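Local coordinates for protein leucine aminopeptidase 2, chloroplastic (PDB 5LHJ) that is a manganese-binding metalloaminopeptidase of the M17 family that takes part in bottromycin maturation, probably by removing N-terminal amino acids from peptides, at residues Val263-Pro274 with Ile339-Arg347; Asp370-Ala378 with Asp440-Leu448. All blocks are in the same frame, centred on the assembly; numbering follows the deposited sequence.

Contact 1. Residues Val263-Pro274 with Ile339-Arg347; sequences VTFDSGGLSLKP and ITHTDNEGR
Gly268 and Asp343 bring the two backbones closest, their CA atoms 4.2 Å apart, where the type I turn from His341 to Asn344 lies against the loop that follows strand 265-266. Glycines suit this loop: Gly268 has a phi of 93°, and a CB there would run into Lys273 N, while a CB on Gly269 would strike Thr342 OG1. That hydroxyl joins the two segments. Set between its own backbone N and carbonyl carbon (chi1 66°), Thr342 OG1 donates to Gly268 O at 2.7 Å, in the carbonyl plane on a lone pair, and accepts from Ser271 N at 2.8 Å. Ser271 reciprocates, its OG receiving Thr342 N at 3.0 Å along an almost straight line (172°). Ser271 CB also lies over one face of the His341 ring, a CH-pi contact 3.7 Å from the centroid. A bond at the ring's edge, where ND1 accepts Asp343 N in the ring plane, helps to set its rotation. Lys273, long enough to reach back and bent twice near its tip, carries NZ to 2.8 Å from Asp343 OD1, on that oxygen's syn lone pair, and to 2.8 Å from Asp266 OD2, which it meets from above the carboxylate plane. Asp266 OD1 meanwhile accepts Gly268 N in an Asx turn. From the opposite direction comes Glu345, OE1 standing 3.6 Å from Asp266 OD2, while Val263 packs its methyls against OE2. Three carboxylates thus converge, with no manganese on this chain. The protein binds two manganese ions here: Asp266 and Glu345 are ligands of both and Asp343 of the second, Lys261 and Asp284 completing the first site. With no ion modelled, the salt bridges of Lys273 to Asp266 and Asp343 probably ease the repulsion among the gathered carboxylates.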
ATOM      1  N   VAL A 263      -2.175 -27.035 -11.030  1.00 16.81           N
ATOM      2  CA  VAL A 263      -2.013 -25.750 -11.714  1.00 17.11           C
ATOM      3  C   VAL A 263      -0.513 -25.518 -11.878  1.00 17.13           C
ATOM      4  O   VAL A 263       0.181 -25.215 -10.923  1.00 17.03           O
ATOM      5  CB  VAL A 263      -2.732 -24.585 -10.991  1.00 17.11           C
ATOM      6  CG1 VAL A 263      -2.508 -23.268 -11.732  1.00 17.49           C
ATOM      7  CG2 VAL A 263      -4.218 -24.885 -10.908  1.00 17.41           C
ATOM      8  N   THR A 264      -0.024 -25.691 -13.101  1.00 17.35           N
ATOM      9  CA  THR A 264       1.401 -25.655 -13.383  1.00 17.74           C
ATOM     10  C   THR A 264       2.012 -24.257 -13.339  1.00 18.18           C
ATOM     11  O   THR A 264       3.207 -24.115 -13.081  1.00 18.22           O
ATOM     12  CB  THR A 264       1.729 -26.333 -14.724  1.00 18.30           C
ATOM     13  OG1 THR A 264       1.061 -25.654 -15.796  1.00 18.66           O
ATOM     14  CG2 THR A 264       1.273 -27.799 -14.682  1.00 18.49           C
ATOM     15  N   PHE A 265       1.201 -23.236 -13.600  1.00 18.15           N
ATOM     16  CA  PHE A 265       1.605 -21.864 -13.354  1.00 18.29           C
ATOM     17  C   PHE A 265       0.369 -21.058 -12.976  1.00 18.33           C
ATOM     18  O   PHE A 265      -0.622 -21.077 -13.701  1.00 17.68           O
ATOM     19  CB  PHE A 265       2.294 -21.239 -14.565  1.00 18.81           C
ATOM     20  CG  PHE A 265       2.767 -19.845 -14.302  1.00 18.91           C
ATOM     21  CD1 PHE A 265       3.854 -19.615 -13.478  1.00 19.63           C
ATOM     22  CD2 PHE A 265       2.058 -18.770 -14.791  1.00 19.81           C
ATOM     23  CE1 PHE A 265       4.254 -18.324 -13.176  1.00 20.08           C
ATOM     24  CE2 PHE A 265       2.455 -17.471 -14.513  1.00 20.16           C
ATOM     25  CZ  PHE A 265       3.539 -17.246 -13.698  1.00 19.98           C
ATOM     26  N   ASP A 266       0.435 -20.380 -11.829  1.00 18.64           N
ATOM     27  CA  ASP A 266      -0.656 -19.548 -11.352  1.00 18.92           C
ATOM     28  C   ASP A 266      -0.181 -18.099 -11.172  1.00 19.41           C
ATOM     29  O   ASP A 266       0.501 -17.773 -10.197  1.00 19.53           O
ATOM     30  CB  ASP A 266      -1.199 -20.105 -10.040  1.00 19.03           C
ATOM     31  CG  ASP A 266      -2.286 -19.246  -9.449  1.00 19.65           C
ATOM     32  OD1 ASP A 266      -2.917 -18.471 -10.196  1.00 19.06           O
ATOM     33  OD2 ASP A 266      -2.489 -19.334  -8.225  1.00 20.50           O
ATOM     34  N   SER A 267      -0.592 -17.240 -12.101  1.00 19.46           N
ATOM     35  CA  SER A 267      -0.309 -15.813 -12.037  1.00 20.00           C
ATOM     36  C   SER A 267      -1.328 -15.041 -11.206  1.00 19.65           C
ATOM     37  O   SER A 267      -1.166 -13.834 -11.045  1.00 20.32           O
ATOM     38  CB  SER A 267      -0.353 -15.212 -13.446  1.00 20.57           C
ATOM     39  OG  SER A 267      -1.707 -15.078 -13.840  1.00 21.66           O
ATOM     40  N   GLY A 268      -2.404 -15.699 -10.770  1.00 18.96           N
ATOM     41  CA  GLY A 268      -3.544 -15.019 -10.151  1.00 18.86           C
ATOM     42  C   GLY A 268      -4.647 -14.663 -11.130  1.00 19.03           C
ATOM     43  O   GLY A 268      -5.733 -14.275 -10.712  1.00 19.10           O
ATOM     44  N   GLY A 269      -4.387 -14.796 -12.435  1.00 19.13           N
ATOM     45  CA  GLY A 269      -5.357 -14.374 -13.453  1.00 19.58           C
ATOM     46  C   GLY A 269      -5.548 -12.868 -13.460  1.00 20.16           C
ATOM     47  O   GLY A 269      -4.682 -12.128 -12.980  1.00 20.17           O
ATOM     48  N   LEU A 270      -6.695 -12.421 -13.961  1.00 20.62           N
ATOM     49  CA  LEU A 270      -6.988 -10.988 -14.086  1.00 22.00           C
ATOM     50  C   LEU A 270      -7.013 -10.233 -12.751  1.00 22.27           C
ATOM     51  O   LEU A 270      -6.655  -9.052 -12.705  1.00 22.85           O
ATOM     52  CB  LEU A 270      -8.340 -10.774 -14.791  1.00 22.52           C
ATOM     53  CG  LEU A 270      -8.489 -11.226 -16.238  1.00 23.22           C
ATOM     54  CD1 LEU A 270      -9.887 -10.879 -16.727  1.00 23.71           C
ATOM     55  CD2 LEU A 270      -7.441 -10.601 -17.141  1.00 23.51           C
ATOM     56  N   SER A 271      -7.444 -10.906 -11.683  1.00 22.20           N
ATOM     57  CA  SER A 271      -7.536 -10.293 -10.355  1.00 22.75           C
ATOM     58  C   SER A 271      -6.175 -10.048  -9.710  1.00 23.92           C
ATOM     59  O   SER A 271      -6.084  -9.232  -8.788  1.00 24.13           O
ATOM     60  CB  SER A 271      -8.364 -11.156  -9.399  1.00 22.27           C
ATOM     61  OG  SER A 271      -9.699 -11.305  -9.842  1.00 21.52           O
ATOM     62  N   LEU A 272      -5.144 -10.769 -10.166  1.00 24.99           N
ATOM     63  CA  LEU A 272      -3.772 -10.722  -9.610  1.00 26.17           C
ATOM     64  C   LEU A 272      -3.639 -11.433  -8.251  1.00 26.92           C
ATOM     65  O   LEU A 272      -4.635 -11.685  -7.561  1.00 26.51           O
ATOM     66  CB  LEU A 272      -3.242  -9.282  -9.487  1.00 27.22           C
ATOM     67  CG  LEU A 272      -3.506  -8.281 -10.611  1.00 28.05           C
ATOM     68  CD1 LEU A 272      -2.982  -6.900 -10.222  1.00 28.80           C
ATOM     69  CD2 LEU A 272      -2.875  -8.781 -11.899  1.00 28.48           C
ATOM     70  N   LYS A 273      -2.399 -11.745  -7.871  1.00 27.82           N
ATOM     71  CA  LYS A 273      -2.096 -12.268  -6.533  1.00 29.65           C
ATOM     72  C   LYS A 273      -1.798 -11.083  -5.591  1.00 32.19           C
ATOM     73  O   LYS A 273      -1.476  -9.997  -6.068  1.00 32.82           O
ATOM     74  CB  LYS A 273      -0.895 -13.227  -6.594  1.00 29.83           C
ATOM     75  CG  LYS A 273      -1.167 -14.461  -7.454  1.00 29.48           C
ATOM     76  CD  LYS A 273      -0.168 -15.592  -7.273  1.00 29.44           C
ATOM     77  CE  LYS A 273      -0.494 -16.470  -6.084  1.00 29.66           C
ATOM     78  NZ  LYS A 273      -1.561 -17.462  -6.355  1.00 28.48           N
ATOM     79  N   PRO A 274      -1.921 -11.276  -4.263  1.00 37.39           N
ATOM     80  CA  PRO A 274      -1.575 -10.209  -3.293  1.00 38.93           C
ATOM     81  C   PRO A 274      -0.122  -9.740  -3.330  1.00 40.33           C
ATOM     82  O   PRO A 274       0.772 -10.536  -3.627  1.00 42.56           O
ATOM     83  CB  PRO A 274      -1.871 -10.864  -1.945  1.00 39.00           C
ATOM     84  CG  PRO A 274      -2.970 -11.824  -2.242  1.00 38.62           C
ATOM     85  CD  PRO A 274      -2.664 -12.373  -3.612  1.00 37.71           C
ATOM     86  N   ILE A 339     -17.493 -16.378 -10.000  1.00 16.69           N
ATOM     87  CA  ILE A 339     -16.074 -16.048  -9.872  1.00 17.21           C
ATOM     88  C   ILE A 339     -15.947 -14.632  -9.338  1.00 17.52           C
ATOM     89  O   ILE A 339     -16.076 -13.648 -10.080  1.00 18.70           O
ATOM     90  CB  ILE A 339     -15.301 -16.196 -11.213  1.00 17.34           C
ATOM     91  CG1 ILE A 339     -15.510 -17.591 -11.823  1.00 17.43           C
ATOM     92  CG2 ILE A 339     -13.804 -15.896 -11.011  1.00 17.71           C
ATOM     93  CD1 ILE A 339     -15.100 -18.757 -10.944  1.00 17.42           C
ATOM     94  N   THR A 340     -15.718 -14.510  -8.037  1.00 17.04           N
ATOM     95  CA  THR A 340     -15.526 -13.195  -7.433  1.00 17.13           C
ATOM     96  C   THR A 340     -14.051 -12.789  -7.311  1.00 17.30           C
ATOM     97  O   THR A 340     -13.761 -11.620  -7.052  1.00 17.56           O
ATOM     98  CB  THR A 340     -16.211 -13.134  -6.064  1.00 17.16           C
ATOM     99  OG1 THR A 340     -15.727 -14.198  -5.249  1.00 16.84           O
ATOM    100  CG2 THR A 340     -17.744 -13.279  -6.225  1.00 17.40           C
ATOM    101  N   HIS A 341     -13.125 -13.737  -7.477  1.00 16.84           N
ATOM    102  CA  HIS A 341     -11.689 -13.436  -7.487  1.00 17.38           C
ATOM    103  C   HIS A 341     -11.011 -14.537  -8.298  1.00 16.91           C
ATOM    104  O   HIS A 341     -11.148 -15.712  -7.953  1.00 16.65           O
ATOM    105  CB  HIS A 341     -11.141 -13.373  -6.033  1.00 17.67           C
ATOM    106  CG  HIS A 341      -9.835 -12.651  -5.900  1.00 18.46           C
ATOM    107  ND1 HIS A 341      -8.697 -13.062  -6.551  1.00 18.75           N
ATOM    108  CD2 HIS A 341      -9.480 -11.550  -5.193  1.00 19.38           C
ATOM    109  CE1 HIS A 341      -7.695 -12.249  -6.262  1.00 19.37           C
ATOM    110  NE2 HIS A 341      -8.148 -11.311  -5.451  1.00 19.34           N
ATOM    111  N   THR A 342     -10.292 -14.168  -9.362  1.00 17.02           N
ATOM    112  CA  THR A 342      -9.667 -15.160 -10.249  1.00 17.07           C
ATOM    113  C   THR A 342      -8.459 -15.894  -9.635  1.00 17.06           C
ATOM    114  O   THR A 342      -8.016 -16.900 -10.180  1.00 16.81           O
ATOM    115  CB  THR A 342      -9.252 -14.558 -11.611  1.00 17.44           C
ATOM    116  OG1 THR A 342      -8.202 -13.603 -11.422  1.00 17.63           O
ATOM    117  CG2 THR A 342     -10.446 -13.916 -12.306  1.00 18.18           C
ATOM    118  N   ASP A 343      -7.910 -15.384  -8.538  1.00 16.88           N
ATOM    119  CA  ASP A 343      -6.845 -16.073  -7.790  1.00 17.32           C
ATOM    120  C   ASP A 343      -7.330 -17.259  -6.927  1.00 17.14           C
ATOM    121  O   ASP A 343      -6.500 -18.057  -6.480  1.00 17.47           O
ATOM    122  CB  ASP A 343      -6.050 -15.083  -6.936  1.00 17.97           C
ATOM    123  CG  ASP A 343      -4.722 -15.649  -6.429  1.00 18.70           C
ATOM    124  OD1 ASP A 343      -4.047 -16.417  -7.151  1.00 18.09           O
ATOM    125  OD2 ASP A 343      -4.338 -15.309  -5.285  1.00 19.29           O
ATOM    126  N   ASN A 344      -8.642 -17.415  -6.716  1.00 16.51           N
ATOM    127  CA  ASN A 344      -9.176 -18.610  -6.037  1.00 16.59           C
ATOM    128  C   ASN A 344      -9.656 -19.631  -7.079  1.00 16.66           C
ATOM    129  O   ASN A 344     -10.790 -20.129  -7.033  1.00 16.53           O
ATOM    130  CB  ASN A 344     -10.285 -18.257  -5.044  1.00 16.68           C
ATOM    131  CG  ASN A 344      -9.749 -17.713  -3.723  1.00 16.90           C
ATOM    132  OD1 ASN A 344      -8.529 -17.614  -3.511  1.00 16.85           O
ATOM    133  ND2 ASN A 344     -10.661 -17.371  -2.818  1.00 16.63           N
ATOM    134  N   GLU A 345      -8.755 -19.950  -7.996  1.00 17.12           N
ATOM    135  CA  GLU A 345      -9.081 -20.807  -9.145  1.00 17.80           C
ATOM    136  C   GLU A 345      -9.009 -22.290  -8.799  1.00 17.22           C
ATOM    137  O   GLU A 345      -9.713 -23.084  -9.406  1.00 17.21           O
ATOM    138  CB  GLU A 345      -8.189 -20.462 -10.352  1.00 18.58           C
ATOM    139  CG  GLU A 345      -6.891 -21.248 -10.501  1.00 19.49           C
ATOM    140  CD  GLU A 345      -5.849 -21.006  -9.440  1.00 21.04           C
ATOM    141  OE1 GLU A 345      -5.962 -20.037  -8.653  1.00 22.26           O
ATOM    142  OE2 GLU A 345      -4.888 -21.794  -9.399  1.00 23.23           O
ATOM    143  N   GLY A 346      -8.164 -22.662  -7.832  1.00 16.87           N
ATOM    144  CA  GLY A 346      -7.970 -24.061  -7.472  1.00 16.70           C
ATOM    145  C   GLY A 346      -9.253 -24.781  -7.086  1.00 16.18           C
ATOM    146  O   GLY A 346      -9.524 -25.900  -7.552  1.00 16.33           O
ATOM    147  N   ARG A 347     -10.062 -24.145  -6.235  1.00 15.79           N
ATOM    148  CA  ARG A 347     -11.291 -24.785  -5.778  1.00 15.43           C
ATOM    149  C   ARG A 347     -12.280 -24.992  -6.935  1.00 15.49           C
ATOM    150  O   ARG A 347     -13.001 -25.988  -6.975  1.00 15.25           O
ATOM    151  CB  ARG A 347     -11.923 -24.008  -4.612  1.00 15.35           C
ATOM    152  CG  ARG A 347     -12.535 -22.653  -4.956  1.00 15.45           C
ATOM    153  CD  ARG A 347     -12.746 -21.830  -3.687  1.00 15.44           C
ATOM    154  NE  ARG A 347     -11.466 -21.419  -3.132  1.00 15.78           N
ATOM    155  CZ  ARG A 347     -11.278 -20.688  -2.030  1.00 15.96           C
ATOM    156  NH1 ARG A 347     -12.294 -20.261  -1.285  1.00 16.16           N
ATOM    157  NH2 ARG A 347     -10.042 -20.389  -1.675  1.00 16.19           N
TER
HETATM  158  O   HOH W   1      -4.110 -19.676  -5.186  1.00 29.49           O
HETATM  159  O   HOH W   2      -5.390  -9.257  -5.885  1.00 40.81           O

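Contact 2. Residues Asp370-Ala378 with Asp440-Leu448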
ATOM      1  N   ASP A 370      -8.500 -35.393  -1.384  1.00 18.10           N
ATOM      2  CA  ASP A 370      -7.896 -34.392  -2.264  1.00 18.13           C
ATOM      3  C   ASP A 370      -6.693 -33.747  -1.593  1.00 17.50           C
ATOM      4  O   ASP A 370      -6.648 -33.621  -0.365  1.00 17.15           O
ATOM      5  CB  ASP A 370      -8.908 -33.367  -2.772  1.00 18.53           C
ATOM      6  CG  ASP A 370      -9.215 -32.295  -1.777  1.00 19.08           C
ATOM      7  OD1 ASP A 370      -8.369 -31.372  -1.587  1.00 19.84           O
ATOM      8  OD2 ASP A 370     -10.321 -32.339  -1.212  1.00 20.19           O
ATOM      9  N   VAL A 371      -5.715 -33.384  -2.422  1.00 16.96           N
ATOM     10  CA  VAL A 371      -4.480 -32.748  -1.983  1.00 16.61           C
ATOM     11  C   VAL A 371      -4.254 -31.544  -2.877  1.00 16.32           C
ATOM     12  O   VAL A 371      -4.255 -31.669  -4.110  1.00 15.80           O
ATOM     13  CB  VAL A 371      -3.262 -33.703  -2.107  1.00 16.93           C
ATOM     14  CG1 VAL A 371      -2.027 -33.083  -1.469  1.00 16.97           C
ATOM     15  CG2 VAL A 371      -3.555 -35.053  -1.470  1.00 17.27           C
ATOM     16  N   ALA A 372      -4.083 -30.375  -2.268  1.00 16.04           N
ATOM     17  CA  ALA A 372      -4.011 -29.138  -3.029  1.00 16.30           C
ATOM     18  C   ALA A 372      -3.261 -28.054  -2.291  1.00 16.78           C
ATOM     19  O   ALA A 372      -3.388 -27.915  -1.077  1.00 16.77           O
ATOM     20  CB  ALA A 372      -5.421 -28.669  -3.377  1.00 16.64           C
ATOM     21  N   THR A 373      -2.452 -27.297  -3.029  1.00 17.29           N
ATOM     22  CA  THR A 373      -1.866 -26.045  -2.530  1.00 17.71           C
ATOM     23  C   THR A 373      -2.934 -24.966  -2.713  1.00 18.41           C
ATOM     24  O   THR A 373      -2.935 -24.217  -3.701  1.00 19.16           O
ATOM     25  CB  THR A 373      -0.578 -25.705  -3.287  1.00 18.10           C
ATOM     26  OG1 THR A 373      -0.827 -25.750  -4.700  1.00 17.96           O
ATOM     27  CG2 THR A 373       0.515 -26.720  -2.944  1.00 18.28           C
ATOM     28  N   LEU A 374      -3.871 -24.902  -1.774  1.00 18.35           N
ATOM     29  CA  LEU A 374      -5.133 -24.225  -2.045  1.00 18.93           C
ATOM     30  C   LEU A 374      -5.194 -22.786  -1.561  1.00 19.52           C
ATOM     31  O   LEU A 374      -5.549 -21.917  -2.347  1.00 20.18           O
ATOM     32  CB  LEU A 374      -6.322 -25.042  -1.517  1.00 18.96           C
ATOM     33  CG  LEU A 374      -7.658 -24.816  -2.233  1.00 19.01           C
ATOM     34  CD1 LEU A 374      -7.572 -25.196  -3.709  1.00 19.23           C
ATOM     35  CD2 LEU A 374      -8.761 -25.587  -1.546  1.00 18.93           C
ATOM     36  N   THR A 375      -4.846 -22.522  -0.300  1.00 19.84           N
ATOM     37  CA  THR A 375      -5.093 -21.196   0.283  1.00 20.45           C
ATOM     38  C   THR A 375      -3.895 -20.630   1.001  1.00 21.74           C
ATOM     39  O   THR A 375      -3.168 -21.368   1.658  1.00 22.32           O
ATOM     40  CB  THR A 375      -6.273 -21.208   1.278  1.00 20.72           C
ATOM     41  OG1 THR A 375      -5.940 -21.979   2.450  1.00 20.36           O
ATOM     42  CG2 THR A 375      -7.505 -21.765   0.612  1.00 20.44           C
ATOM     43  N   SER A 376      -3.730 -19.318   0.908  1.00 22.69           N
ATOM     44  CA  SER A 376      -2.652 -18.626   1.604  1.00 24.54           C
ATOM     45  C   SER A 376      -3.029 -18.310   3.046  1.00 25.49           C
ATOM     46  O   SER A 376      -2.147 -18.103   3.871  1.00 27.34           O
ATOM     47  CB  SER A 376      -2.282 -17.348   0.865  1.00 25.64           C
ATOM     48  OG  SER A 376      -3.421 -16.502   0.747  1.00 26.88           O
ATOM     49  N   ALA A 377      -4.326 -18.295   3.359  1.00 25.75           N
ATOM     50  CA  ALA A 377      -4.805 -17.902   4.686  1.00 27.18           C
ATOM     51  C   ALA A 377      -4.341 -18.887   5.755  1.00 29.96           C
ATOM     52  O   ALA A 377      -4.054 -18.462   6.875  1.00 31.20           O
ATOM     53  CB  ALA A 377      -6.319 -17.774   4.690  1.00 27.25           C
ATOM     54  N   ALA A 378      -4.221 -20.164   5.353  1.00 31.83           N
ATOM     55  CA  ALA A 378      -3.735 -21.283   6.188  1.00 33.48           C
ATOM     56  C   ALA A 378      -2.483 -20.884   6.973  1.00 33.57           C
ATOM     57  O   ALA A 378      -2.501 -20.836   8.221  1.00 37.06           O
ATOM     58  CB  ALA A 378      -3.466 -22.506   5.315  1.00 33.33           C
ATOM     59  N   ASP A 440     -10.814 -17.913   4.794  1.00 16.66           N
ATOM     60  CA  ASP A 440     -10.825 -18.540   3.456  1.00 17.17           C
ATOM     61  C   ASP A 440     -10.372 -20.013   3.447  1.00 16.75           C
ATOM     62  O   ASP A 440     -10.849 -20.794   2.624  1.00 16.60           O
ATOM     63  CB  ASP A 440     -10.001 -17.742   2.438  1.00 17.65           C
ATOM     64  CG  ASP A 440     -10.187 -18.257   1.014  1.00 18.59           C
ATOM     65  OD1 ASP A 440     -11.355 -18.353   0.559  1.00 18.97           O
ATOM     66  OD2 ASP A 440      -9.171 -18.629   0.377  1.00 19.70           O
ATOM     67  N   THR A 441      -9.466 -20.404   4.339  1.00 16.72           N
ATOM     68  CA  THR A 441      -9.019 -21.799   4.390  1.00 16.78           C
ATOM     69  C   THR A 441     -10.191 -22.741   4.727  1.00 16.51           C
ATOM     70  O   THR A 441     -10.390 -23.768   4.066  1.00 16.18           O
ATOM     71  CB  THR A 441      -7.852 -21.996   5.391  1.00 17.62           C
ATOM     72  OG1 THR A 441      -6.745 -21.156   5.023  1.00 18.25           O
ATOM     73  CG2 THR A 441      -7.390 -23.450   5.384  1.00 17.66           C
ATOM     74  N   ILE A 442     -10.997 -22.344   5.711  1.00 16.34           N
ATOM     75  CA  ILE A 442     -12.192 -23.109   6.082  1.00 16.25           C
ATOM     76  C   ILE A 442     -13.265 -23.005   4.986  1.00 15.95           C
ATOM     77  O   ILE A 442     -13.884 -24.016   4.601  1.00 15.91           O
ATOM     78  CB  ILE A 442     -12.702 -22.706   7.489  1.00 17.14           C
ATOM     79  CG1 ILE A 442     -11.591 -23.041   8.521  1.00 17.72           C
ATOM     80  CG2 ILE A 442     -14.025 -23.412   7.784  1.00 17.11           C
ATOM     81  CD1 ILE A 442     -11.944 -22.905   9.975  1.00 18.42           C
ATOM     82  N   GLN A 443     -13.461 -21.806   4.443  1.00 15.68           N
ATOM     83  CA  GLN A 443     -14.445 -21.614   3.375  1.00 15.70           C
ATOM     84  C   GLN A 443     -14.113 -22.460   2.143  1.00 15.40           C
ATOM     85  O   GLN A 443     -15.015 -23.028   1.533  1.00 15.60           O
ATOM     86  CB  GLN A 443     -14.556 -20.143   2.980  1.00 15.94           C
ATOM     87  CG  GLN A 443     -15.133 -19.276   4.084  1.00 16.50           C
ATOM     88  CD  GLN A 443     -14.778 -17.811   3.926  1.00 17.04           C
ATOM     89  OE1 GLN A 443     -14.587 -17.318   2.808  1.00 17.54           O
ATOM     90  NE2 GLN A 443     -14.712 -17.089   5.042  1.00 17.36           N
ATOM     91  N   ALA A 444     -12.822 -22.570   1.803  1.00 15.10           N
ATOM     92  CA  ALA A 444     -12.421 -23.385   0.638  1.00 14.88           C
ATOM     93  C   ALA A 444     -12.753 -24.865   0.843  1.00 14.87           C
ATOM     94  O   ALA A 444     -13.190 -25.553  -0.093  1.00 14.89           O
ATOM     95  CB  ALA A 444     -10.941 -23.214   0.326  1.00 14.80           C
ATOM     96  N   ALA A 445     -12.545 -25.353   2.064  1.00 14.94           N
ATOM     97  CA  ALA A 445     -12.845 -26.735   2.408  1.00 15.16           C
ATOM     98  C   ALA A 445     -14.350 -26.996   2.306  1.00 15.11           C
ATOM     99  O   ALA A 445     -14.778 -28.010   1.750  1.00 14.88           O
ATOM    100  CB  ALA A 445     -12.322 -27.055   3.810  1.00 15.14           C
ATOM    101  N   LEU A 446     -15.151 -26.064   2.837  1.00 15.24           N
ATOM    102  CA  LEU A 446     -16.624 -26.142   2.726  1.00 15.53           C
ATOM    103  C   LEU A 446     -17.107 -26.100   1.264  1.00 15.43           C
ATOM    104  O   LEU A 446     -18.030 -26.819   0.879  1.00 15.58           O
ATOM    105  CB  LEU A 446     -17.277 -25.013   3.533  1.00 15.72           C
ATOM    106  CG  LEU A 446     -17.057 -25.093   5.054  1.00 16.03           C
ATOM    107  CD1 LEU A 446     -17.405 -23.773   5.729  1.00 16.34           C
ATOM    108  CD2 LEU A 446     -17.858 -26.238   5.662  1.00 16.50           C
ATOM    109  N   PHE A 447     -16.478 -25.242   0.463  1.00 15.34           N
ATOM    110  CA  PHE A 447     -16.729 -25.164  -0.978  1.00 15.43           C
ATOM    111  C   PHE A 447     -16.531 -26.538  -1.625  1.00 15.67           C
ATOM    112  O   PHE A 447     -17.425 -27.027  -2.350  1.00 15.84           O
ATOM    113  CB  PHE A 447     -15.804 -24.080  -1.589  1.00 15.15           C
ATOM    114  CG  PHE A 447     -15.969 -23.853  -3.059  1.00 14.97           C
ATOM    115  CD1 PHE A 447     -15.492 -24.782  -3.996  1.00 14.88           C
ATOM    116  CD2 PHE A 447     -16.550 -22.680  -3.529  1.00 14.89           C
ATOM    117  CE1 PHE A 447     -15.627 -24.559  -5.360  1.00 14.95           C
ATOM    118  CE2 PHE A 447     -16.668 -22.448  -4.896  1.00 14.94           C
ATOM    119  CZ  PHE A 447     -16.217 -23.393  -5.811  1.00 14.81           C
ATOM    120  N   LEU A 448     -15.376 -27.157  -1.381  1.00 15.62           N
ATOM    121  CA  LEU A 448     -15.075 -28.479  -1.953  1.00 16.11           C
ATOM    122  C   LEU A 448     -16.045 -29.551  -1.465  1.00 16.24           C
ATOM    123  O   LEU A 448     -16.453 -30.429  -2.229  1.00 15.87           O
ATOM    124  CB  LEU A 448     -13.647 -28.908  -1.617  1.00 16.29           C
ATOM    125  CG  LEU A 448     -12.501 -28.060  -2.175  1.00 16.58           C
ATOM    126  CD1 LEU A 448     -11.178 -28.617  -1.659  1.00 16.95           C
ATOM    127  CD2 LEU A 448     -12.497 -28.009  -3.690  1.00 16.85           C
TER
HETATM  128  O   HOH W   3      -6.635 -17.739   1.217  1.00 23.64           O
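Thr375 meets helix 440-449 with every side-chain atom. CB stands 3.8 Å from Thr441 OG1. OG1 receives a hydrogen bond of 2.8 Å from Thr441 OG1 and is also bonded to Asp462 OD2, so two polar partners hold this buried hydroxyl. CG2, anti to the carbonyl carbon, rests 3.7 Å from Ala444 CB and 3.6 Å from Asp440 OD2. Threonine fits because one branch bonds while the other packs; a valine here would probably leave Thr441 OG1 without its acceptor and Asp462 OD2 without this hydroxyl. One turn along the helix from Ala444, Leu448 CD1 meets Leu374 CD2 tip to tip at 3.9 Å, and Ala444, with only a methyl, lets Leu374 CD2 come within 3.7 Å of its CB. At the start of the helix a water accepts from Ala377 N and donates to Asp440 OD2, whose other oxygen has a partner in Arg347. The loop leaving strand 367-372 is thereby seated on helix 440-449, with strand 458-462 and helix 345-358 beside them and Ala381 of a neighbouring subunit packed on Thr441.

Contacts 1 and 2 lie in series along the chain, the first closing before the second opens, with centres about 13 Å apart in the catalytic domain. Helix 345-358, which begins in contact 1, leads on to strand 367-372, whose last residues open contact 2, and both contacts reach the same mixed sheet. They touch directly: the joint is a 2.8 Å salt bridge from Arg347 NH1 to Asp440 OD1, and the guanidinium packs on Ala444. Contact 2 also borders the metal site, since Thr373 O is bonded to Lys261 NZ and Thr373 OG1 to Asp284 OD1. The metal-binding loops of contact 1 are thus tied, through Arg347, to a helix of the surrounding scaffold.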